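Local coordinates for protein N-acetyl-beta-D glucosaminidase (Rhizomucor miehei CAU432, PDB 4ZM6) that binds acetyl-CoA in a GCN5-related glucosamine N-acetyltransferase region and probably also hydrolyses beta-N-acetylglucosaminides as a family 3 glycosidase, at residues 368-382 and 486-500. Sequence-based numbering, arbitrary orientation.
Sequences YDRVPTVVTNRKNTL and QMCFPQVDTYLVTYE
A classic beta bulge interrupts the antiparallel pairing of strands 373-377 and 494-497, with Val375 and Thr376 sharing Tyr495 as their partner. Tyr495 O accepts from both bulge amides, Val375 N at 2.9 Å and Thr376 N at 3.2 Å, while Tyr495 N returns a bond to Thr376 O. At the bulge the Val375 side chain points toward strand 494-497: its CB lies 3.7 Å from Tyr495 CD2, at the edge of the ring, and its CG2 meets CG2 of Val497. CB of Gln486 covers one face of that same ring over its centre, and the Tyr495 hydroxyl bonds to Pro483 O. Before the bulge, Thr373 and Val497 form a hydrogen-bonded pair. A chi1 of -45° sets Thr373 OG1 beside its backbone N, where it meets Tyr499 OH at 2.6 Å in the plane of the tyrosine ring; it also bonds to Ser521. Farther out, Tyr368 OH reaches Glu500 OE1 at 2.5 Å from above the carboxylate plane, with ring and carboxylate turned 77° apart.

At the other end Arg378 folds back, its chain bent at chi2 and chi3. NE forms a salt bridge to the anti lone pair of Asp493 OD1 (3.2 Å), and NH2 bonds almost in the guanidinium plane to Pro490 O (2.6 Å). With NH1 paired to Asp532, the guanidinium is held on several sides, fastening the Asn377-Asn380 turn to the Phe489-Val492 turn and Asp493.

Strand 373-377 is the outermost, and the one antiparallel, strand of a mixed six-stranded sheet, consistent with the alpha/beta domain following the TIM barrel in family 3 glycosidases; the Val375 backbone also bonds to Ile534. Strand 494-497 runs parallel to 475-479 on its other side. Helix 503-513 packs on Val374 and Thr498, and helix 99-105 on Val371 and Tyr499.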
loop_
_atom_site.group_PDB
_atom_site.type_symbol
_atom_site.label_atom_id
_atom_site.label_comp_id
_atom_site.label_asym_id
_atom_site.label_seq_id
_atom_site.Cartn_x
_atom_site.Cartn_y
_atom_site.Cartn_z
ATOM N N TYR A 368 -22.570 -1.686 21.860
ATOM C CA TYR A 368 -22.589 -0.331 22.424
ATOM C C TYR A 368 -21.747 -0.183 23.689
ATOM O O TYR A 368 -21.274 0.909 23.970
ATOM C CB TYR A 368 -24.020 0.167 22.656
ATOM C CG TYR A 368 -24.665 0.754 21.414
ATOM C CD1 TYR A 368 -24.258 1.988 20.910
ATOM C CD2 TYR A 368 -25.683 0.083 20.742
ATOM C CE1 TYR A 368 -24.844 2.531 19.777
ATOM C CE2 TYR A 368 -26.274 0.620 19.608
ATOM C CZ TYR A 368 -25.851 1.843 19.131
ATOM O OH TYR A 368 -26.436 2.382 18.007
ATOM N N ASP A 369 -21.535 -1.269 24.432
ATOM C CA ASP A 369 -20.619 -1.249 25.586
ATOM C C ASP A 369 -19.159 -0.997 25.192
ATOM O O ASP A 369 -18.324 -0.674 26.046
ATOM C CB ASP A 369 -20.688 -2.570 26.359
ATOM C CG ASP A 369 -21.976 -2.734 27.140
ATOM O OD1 ASP A 369 -22.781 -1.782 27.207
ATOM O OD2 ASP A 369 -22.183 -3.826 27.703
ATOM N N ARG A 370 -18.855 -1.169 23.908
ATOM C CA ARG A 370 -17.509 -0.969 23.377
ATOM C C ARG A 370 -17.390 0.331 22.560
ATOM O O ARG A 370 -16.375 0.546 21.895
ATOM C CB ARG A 370 -17.127 -2.165 22.488
ATOM C CG ARG A 370 -17.332 -3.540 23.123
ATOM C CD ARG A 370 -17.269 -4.667 22.095
ATOM N NE ARG A 370 -15.994 -4.723 21.366
ATOM C CZ ARG A 370 -15.795 -5.375 20.216
ATOM N NH1 ARG A 370 -16.788 -6.029 19.617
ATOM N NH2 ARG A 370 -14.591 -5.354 19.648
ATOM N N VAL A 371 -18.420 1.182 22.601
ATOM C CA VAL A 371 -18.484 2.382 21.746
ATOM C C VAL A 371 -18.002 3.686 22.406
ATOM O O VAL A 371 -17.032 4.279 21.939
ATOM C CB VAL A 371 -19.899 2.577 21.153
ATOM C CG1 VAL A 371 -20.073 3.970 20.563
ATOM C CG2 VAL A 371 -20.174 1.520 20.090
ATOM N N PRO A 372 -18.668 4.149 23.475
ATOM C CA PRO A 372 -18.277 5.475 23.947
ATOM C C PRO A 372 -16.840 5.550 24.460
ATOM O O PRO A 372 -16.301 4.562 24.962
ATOM C CB PRO A 372 -19.272 5.760 25.076
ATOM C CG PRO A 372 -19.679 4.420 25.561
ATOM C CD PRO A 372 -19.671 3.526 24.356
ATOM N N THR A 373 -16.247 6.733 24.313
ATOM C CA THR A 373 -14.865 6.988 24.675
ATOM C C THR A 373 -14.802 8.044 25.780
ATOM O O THR A 373 -15.481 9.066 25.705
ATOM C CB THR A 373 -14.069 7.520 23.464
ATOM O OG1 THR A 373 -14.362 6.738 22.299
ATOM C CG2 THR A 373 -12.578 7.486 23.740
ATOM N N VAL A 374 -13.991 7.789 26.802
ATOM C CA VAL A 374 -13.632 8.802 27.783
ATOM C C VAL A 374 -12.411 9.500 27.210
ATOM O O VAL A 374 -11.364 8.875 27.033
ATOM C CB VAL A 374 -13.288 8.177 29.142
ATOM C CG1 VAL A 374 -12.820 9.243 30.115
ATOM C CG2 VAL A 374 -14.493 7.424 29.696
ATOM N N VAL A 375 -12.551 10.790 26.914
ATOM C CA VAL A 375 -11.527 11.536 26.195
ATOM C C VAL A 375 -10.569 12.225 27.167
ATOM O O VAL A 375 -9.351 12.177 26.989
ATOM C CB VAL A 375 -12.174 12.562 25.249
ATOM C CG1 VAL A 375 -11.115 13.331 24.472
ATOM C CG2 VAL A 375 -13.128 11.866 24.294
ATOM N N THR A 376 -11.114 12.875 28.187
ATOM C CA THR A 376 -10.285 13.415 29.260
ATOM C C THR A 376 -10.910 13.106 30.606
ATOM O O THR A 376 -12.114 12.897 30.718
ATOM C CB THR A 376 -10.042 14.940 29.130
ATOM O OG1 THR A 376 -11.284 15.646 29.200
ATOM C CG2 THR A 376 -9.346 15.264 27.809
ATOM N N ASN A 377 -10.060 13.063 31.621
ATOM C CA ASN A 377 -10.463 12.718 32.969
ATOM C C ASN A 377 -9.334 13.142 33.911
ATOM O O ASN A 377 -8.784 12.336 34.669
ATOM C CB ASN A 377 -10.749 11.212 33.057
ATOM C CG ASN A 377 -11.516 10.824 34.308
ATOM O OD1 ASN A 377 -12.074 11.666 35.013
ATOM N ND2 ASN A 377 -11.551 9.537 34.582
ATOM N N ARG A 378 -8.991 14.427 33.834
ATOM C CA ARG A 378 -7.845 14.987 34.550
ATOM C C ARG A 378 -7.920 14.848 36.076
ATOM O O ARG A 378 -6.894 14.654 36.724
ATOM C CB ARG A 378 -7.639 16.463 34.166
ATOM C CG ARG A 378 -6.552 16.703 33.121
ATOM C CD ARG A 378 -7.081 17.003 31.725
ATOM N NE ARG A 378 -7.676 18.340 31.643
ATOM C CZ ARG A 378 -7.998 18.978 30.513
ATOM N NH1 ARG A 378 -7.782 18.432 29.317
ATOM N NH2 ARG A 378 -8.544 20.184 30.583
ATOM N N LYS A 379 -9.124 14.944 36.643
ATOM C CA LYS A 379 -9.315 14.832 38.096
ATOM C C LYS A 379 -9.812 13.449 38.538
ATOM O O LYS A 379 -10.183 13.270 39.694
ATOM C CB LYS A 379 -10.323 15.876 38.579
ATOM C CG LYS A 379 -10.094 17.291 38.074
ATOM C CD LYS A 379 -8.867 17.945 38.692
ATOM C CE LYS A 379 -9.120 19.423 38.967
ATOM N NZ LYS A 379 -7.967 20.090 39.632
ATOM N N ASN A 380 -9.826 12.478 37.628
ATOM C CA ASN A 380 -10.401 11.154 37.897
ATOM C C ASN A 380 -11.837 11.196 38.432
ATOM O O ASN A 380 -12.242 10.327 39.199
ATOM C CB ASN A 380 -9.499 10.341 38.832
ATOM C CG ASN A 380 -8.238 9.856 38.146
ATOM O OD1 ASN A 380 -8.256 8.864 37.423
ATOM N ND2 ASN A 380 -7.134 10.552 38.378
ATOM N N THR A 381 -12.600 12.199 38.000
ATOM C CA THR A 381 -14.014 12.318 38.327
ATOM C C THR A 381 -14.752 11.038 37.944
ATOM O O THR A 381 -15.555 10.523 38.722
ATOM C CB THR A 381 -14.643 13.512 37.582
ATOM O OG1 THR A 381 -13.883 14.699 37.848
ATOM C CG2 THR A 381 -16.090 13.729 38.012
ATOM N N LEU A 382 -14.471 10.537 36.743
ATOM C CA LEU A 382 -15.020 9.269 36.282
ATOM C C LEU A 382 -14.138 8.124 36.751
ATOM O O LEU A 382 -12.919 8.238 36.718
ATOM C CB LEU A 382 -15.084 9.210 34.758
ATOM C CG LEU A 382 -16.035 10.141 34.006
ATOM C CD1 LEU A 382 -15.965 9.815 32.519
ATOM C CD2 LEU A 382 -17.458 10.019 34.531
ATOM N N GLN A 486 -15.452 19.539 22.678
ATOM C CA GLN A 486 -14.503 19.985 23.707
ATOM C C GLN A 486 -13.481 20.981 23.179
ATOM O O GLN A 486 -12.847 21.690 23.964
ATOM C CB GLN A 486 -13.783 18.808 24.374
ATOM C CG GLN A 486 -12.812 19.244 25.468
ATOM C CD GLN A 486 -12.304 18.109 26.335
ATOM O OE1 GLN A 486 -12.231 18.244 27.554
ATOM N NE2 GLN A 486 -11.933 16.995 25.714
ATOM N N MET A 487 -13.325 21.049 21.860
ATOM C CA MET A 487 -12.486 22.081 21.256
ATOM C C MET A 487 -12.906 23.486 21.712
ATOM O O MET A 487 -12.071 24.387 21.781
ATOM C CB MET A 487 -12.521 21.979 19.727
ATOM C CG MET A 487 -13.808 22.483 19.094
ATOM S SD MET A 487 -13.956 22.000 17.371
ATOM C CE MET A 487 -12.675 23.007 16.623
ATOM N N CYS A 488 -14.194 23.658 22.018
ATOM C CA CYS A 488 -14.743 24.926 22.518
ATOM C C CYS A 488 -14.561 25.160 24.032
ATOM O O CYS A 488 -14.788 26.269 24.515
ATOM C CB CYS A 488 -16.233 25.019 22.167
ATOM S SG CYS A 488 -16.575 24.895 20.393
ATOM N N PHE A 489 -14.170 24.128 24.777
ATOM C CA PHE A 489 -13.924 24.261 26.219
ATOM C C PHE A 489 -12.849 23.281 26.718
ATOM O O PHE A 489 -13.148 22.341 27.452
ATOM C CB PHE A 489 -15.236 24.104 27.008
ATOM C CG PHE A 489 -16.168 23.049 26.457
ATOM C CD1 PHE A 489 -16.042 21.715 26.827
ATOM C CD2 PHE A 489 -17.188 23.398 25.579
ATOM C CE1 PHE A 489 -16.907 20.751 26.323
ATOM C CE2 PHE A 489 -18.050 22.437 25.074
ATOM C CZ PHE A 489 -17.909 21.111 25.445
ATOM N N PRO A 490 -11.581 23.506 26.327
ATOM C CA PRO A 490 -10.508 22.584 26.733
ATOM C C PRO A 490 -10.192 22.580 28.235
ATOM O O PRO A 490 -9.497 21.687 28.703
ATOM C CB PRO A 490 -9.285 23.075 25.936
ATOM C CG PRO A 490 -9.807 24.037 24.923
ATOM C CD PRO A 490 -11.076 24.599 25.476
ATOM N N GLN A 491 -10.692 23.570 28.974
ATOM C CA GLN A 491 -10.504 23.631 30.430
ATOM C C GLN A 491 -11.211 22.457 31.114
ATOM O O GLN A 491 -10.773 21.994 32.173
ATOM C CB GLN A 491 -11.042 24.940 31.046
ATOM C CG GLN A 491 -11.156 26.160 30.129
ATOM C CD GLN A 491 -12.496 26.254 29.392
ATOM O OE1 GLN A 491 -13.556 25.925 29.940
ATOM N NE2 GLN A 491 -12.451 26.723 28.150
ATOM N N VAL A 492 -12.310 22.000 30.511
ATOM C CA VAL A 492 -13.121 20.925 31.074
ATOM C C VAL A 492 -12.253 19.694 31.283
ATOM O O VAL A 492 -11.693 19.159 30.334
ATOM C CB VAL A 492 -14.326 20.583 30.172
ATOM C CG1 VAL A 492 -15.024 19.316 30.648
ATOM C CG2 VAL A 492 -15.309 21.744 30.151
ATOM N N ASP A 493 -12.150 19.270 32.539
ATOM C CA ASP A 493 -11.252 18.190 32.941
ATOM C C ASP A 493 -11.808 16.809 32.632
ATOM O O ASP A 493 -11.044 15.847 32.507
ATOM C CB ASP A 493 -10.956 18.281 34.443
ATOM C CG ASP A 493 -10.079 19.470 34.800
ATOM O OD1 ASP A 493 -9.158 19.793 34.019
ATOM O OD2 ASP A 493 -10.305 20.076 35.872
ATOM N N THR A 494 -13.127 16.700 32.505
ATOM C CA THR A 494 -13.757 15.389 32.366
ATOM C C THR A 494 -14.835 15.414 31.270
ATOM O O THR A 494 -15.888 16.033 31.424
ATOM C CB THR A 494 -14.234 14.847 33.743
ATOM O OG1 THR A 494 -15.434 14.078 33.599
ATOM C CG2 THR A 494 -14.454 15.986 34.738
ATOM N N TYR A 495 -14.531 14.728 30.167
ATOM C CA TYR A 495 -15.298 14.798 28.926
ATOM C C TYR A 495 -15.317 13.427 28.248
ATOM O O TYR A 495 -14.303 12.723 28.232
ATOM C CB TYR A 495 -14.652 15.837 28.003
ATOM C CG TYR A 495 -15.236 15.948 26.605
ATOM C CD1 TYR A 495 -16.449 16.587 26.383
ATOM C CD2 TYR A 495 -14.551 15.445 25.500
ATOM C CE1 TYR A 495 -16.977 16.697 25.106
ATOM C CE2 TYR A 495 -15.067 15.553 24.222
ATOM C CZ TYR A 495 -16.279 16.180 24.033
ATOM O OH TYR A 495 -16.792 16.295 22.765
ATOM N N LEU A 496 -16.473 13.055 27.704
ATOM C CA LEU A 496 -16.628 11.787 26.981
ATOM C C LEU A 496 -17.505 11.983 25.752
ATOM O O LEU A 496 -18.154 13.012 25.606
ATOM C CB LEU A 496 -17.218 10.692 27.883
ATOM C CG LEU A 496 -18.692 10.805 28.303
ATOM C CD1 LEU A 496 -19.302 9.426 28.511
ATOM C CD2 LEU A 496 -18.857 11.654 29.555
ATOM N N VAL A 497 -17.523 10.989 24.872
ATOM C CA VAL A 497 -18.247 11.093 23.609
ATOM C C VAL A 497 -18.970 9.784 23.294
ATOM O O VAL A 497 -18.462 8.700 23.590
ATOM C CB VAL A 497 -17.304 11.488 22.449
ATOM C CG1 VAL A 497 -16.771 12.899 22.663
ATOM C CG2 VAL A 497 -16.148 10.501 22.305
ATOM N N THR A 498 -20.168 9.899 22.722
ATOM C CA THR A 498 -21.004 8.739 22.431
ATOM C C THR A 498 -21.205 8.534 20.940
ATOM O O THR A 498 -21.774 7.523 20.532
ATOM C CB THR A 498 -22.389 8.860 23.104
ATOM O OG1 THR A 498 -23.232 9.744 22.354
ATOM C CG2 THR A 498 -22.249 9.374 24.540
ATOM N N TYR A 499 -20.771 9.504 20.132
ATOM C CA TYR A 499 -20.838 9.423 18.669
ATOM C C TYR A 499 -22.259 9.331 18.080
ATOM O O TYR A 499 -22.410 9.248 16.859
ATOM C CB TYR A 499 -19.985 8.248 18.151
ATOM C CG TYR A 499 -18.570 8.217 18.691
ATOM C CD1 TYR A 499 -17.604 9.101 18.215
ATOM C CD2 TYR A 499 -18.194 7.306 19.673
ATOM C CE1 TYR A 499 -16.308 9.080 18.703
ATOM C CE2 TYR A 499 -16.900 7.279 20.170
ATOM C CZ TYR A 499 -15.960 8.169 19.679
ATOM O OH TYR A 499 -14.668 8.145 20.160
ATOM N N GLU A 500 -23.289 9.334 18.930
ATOM C CA GLU A 500 -24.683 9.337 18.471
ATOM C C GLU A 500 -25.623 9.446 19.664
ATOM O O GLU A 500 -25.271 9.039 20.774
ATOM C CB GLU A 500 -25.022 8.083 17.656
ATOM C CG GLU A 500 -24.881 6.773 18.413
ATOM C CD GLU A 500 -25.084 5.571 17.511
ATOM O OE1 GLU A 500 -26.119 4.883 17.658
ATOM O OE2 GLU A 500 -24.214 5.329 16.644
#